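PDB 7O79: Poly(Beta-D-mannuronate) lyase from Pseudopedobacter saltans, which probably cleaves alginate as a poly(beta-D-mannuronate) lyase of polysaccharide lyase family 6, built on a parallel beta-helix. Local coordinates for residues K57-G62 and L79-S84. Sequence-based numbering, arbitrary orientation.
Sequences KVMLSG and LFKDGS
Leu79 O is gripped by Leu60 N at 2.8 Å, a nearly straight hydrogen bond, and the CA-H of Met59 makes a weaker contact with the same oxygen. The bond belongs to a parallel beta-helix, in which strand 58-62 of one coil lies beside residues 79-84 of the next; Leu79 N to Val58 O and Lys81 N to Leu60 O continue the ladder. On the buried face, Leu60 and Phe80 run side by side. With Leu60 CG anti to the carbonyl carbon (chi1 -77°), CD1 comes over the face of the Phe80 ring, 4.1 Å from its centroid, a CH-pi contact suited to a methyl and a flat ring in an apolar interior lined by Leu78 and Ile105. On the face of Met59 and Leu79, Met59 stays partly exposed, its length and flexibility suiting it to lie along its neighbours. Its CG lies anti to the backbone N (chi1 177°), and a bend at chi3 brings CE to 3.6 Å from Lys81 CD; CE also meets Leu79 CD2 and SD lies 3.4 Å from Asp82 OD2. Replacing Met59 by an alanine would probably leave the aliphatic Lys81 chain and the Leu79 methyl without this cover. Beyond Leu60 a beta bulge shifts the register by one as the chain turns at Asp82. Gly83 suits its place because a beta carbon there would collide with Gly62 O, and the positive phi of Gly62 (62°) favours glycine. Gly62 N donates to Asp82 O, and Ser84 N donates a hydrogen bond to Gly62 O from above its carbonyl plane, each at 3.1 Å.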
# COMPACT_ATOMS: atom_id res chain seq x y z
N LYS A 57 -5.02 -18.81 20.70
CA LYS A 57 -4.45 -19.82 21.57
C LYS A 57 -3.68 -20.88 20.81
O LYS A 57 -3.26 -21.88 21.40
CB LYS A 57 -5.56 -20.48 22.39
CG LYS A 57 -6.20 -19.57 23.42
CD LYS A 57 -5.13 -18.80 24.19
CE LYS A 57 -5.73 -18.21 25.47
NZ LYS A 57 -4.74 -17.44 26.28
N VAL A 58 -3.49 -20.69 19.51
CA VAL A 58 -2.76 -21.60 18.66
C VAL A 58 -1.57 -20.84 18.09
O VAL A 58 -1.76 -19.87 17.35
CB VAL A 58 -3.64 -22.14 17.52
CG1 VAL A 58 -2.78 -22.76 16.44
CG2 VAL A 58 -4.67 -23.13 18.06
N MET A 59 -0.35 -21.26 18.44
CA MET A 59 0.84 -20.50 18.03
C MET A 59 1.67 -21.36 17.09
O MET A 59 2.20 -22.41 17.49
CB MET A 59 1.65 -20.03 19.24
CG MET A 59 2.93 -19.29 18.86
SD MET A 59 4.16 -19.14 20.16
CE MET A 59 3.45 -17.88 21.19
N LEU A 60 1.77 -20.92 15.84
CA LEU A 60 2.56 -21.58 14.82
C LEU A 60 3.98 -21.00 14.85
O LEU A 60 4.17 -19.81 14.60
CB LEU A 60 1.90 -21.39 13.45
CG LEU A 60 0.68 -22.30 13.25
CD1 LEU A 60 -0.35 -21.70 12.34
CD2 LEU A 60 1.16 -23.64 12.70
N SER A 61 4.96 -21.85 15.16
CA SER A 61 6.32 -21.42 15.48
C SER A 61 7.32 -22.15 14.60
O SER A 61 6.95 -22.97 13.74
CB SER A 61 6.61 -21.66 16.97
OG SER A 61 6.53 -23.05 17.24
N GLY A 62 8.61 -21.87 14.81
CA GLY A 62 9.61 -22.46 13.93
C GLY A 62 9.37 -21.99 12.51
O GLY A 62 8.85 -20.90 12.28
N LEU A 79 -2.00 -17.51 15.29
CA LEU A 79 -0.91 -16.63 15.68
C LEU A 79 0.40 -17.24 15.17
O LEU A 79 0.68 -18.42 15.42
CB LEU A 79 -0.85 -16.43 17.20
CG LEU A 79 0.43 -15.81 17.81
CD1 LEU A 79 0.64 -14.34 17.43
CD2 LEU A 79 0.41 -15.94 19.33
N PHE A 80 1.16 -16.45 14.42
CA PHE A 80 2.50 -16.81 13.98
C PHE A 80 3.50 -16.04 14.83
O PHE A 80 3.53 -14.81 14.80
CB PHE A 80 2.70 -16.51 12.50
CG PHE A 80 1.93 -17.41 11.59
CD1 PHE A 80 0.58 -17.18 11.35
CD2 PHE A 80 2.53 -18.49 10.98
CE1 PHE A 80 -0.14 -18.00 10.51
CE2 PHE A 80 1.81 -19.33 10.14
CZ PHE A 80 0.47 -19.07 9.91
N LYS A 81 4.31 -16.77 15.60
CA LYS A 81 5.15 -16.16 16.61
C LYS A 81 6.21 -17.17 17.02
O LYS A 81 6.01 -18.38 16.89
CB LYS A 81 4.31 -15.69 17.81
CG LYS A 81 5.06 -14.99 18.95
CD LYS A 81 4.06 -14.51 19.99
CE LYS A 81 4.71 -13.96 21.25
NZ LYS A 81 5.47 -12.70 21.04
N ASP A 82 7.36 -16.67 17.46
CA ASP A 82 8.49 -17.52 17.83
C ASP A 82 8.94 -18.39 16.66
O ASP A 82 9.21 -19.58 16.80
CB ASP A 82 8.16 -18.38 19.05
CG ASP A 82 7.81 -17.55 20.27
OD1 ASP A 82 8.13 -16.34 20.26
OD2 ASP A 82 7.23 -18.10 21.24
N GLY A 83 9.02 -17.78 15.48
CA GLY A 83 9.35 -18.53 14.29
C GLY A 83 9.88 -17.60 13.23
O GLY A 83 9.92 -16.38 13.41
N SER A 84 10.30 -18.18 12.11
CA SER A 84 10.82 -17.39 11.01
C SER A 84 10.88 -18.30 9.80
O SER A 84 10.59 -19.49 9.90
CB SER A 84 12.20 -16.80 11.33
OG SER A 84 13.16 -17.82 11.45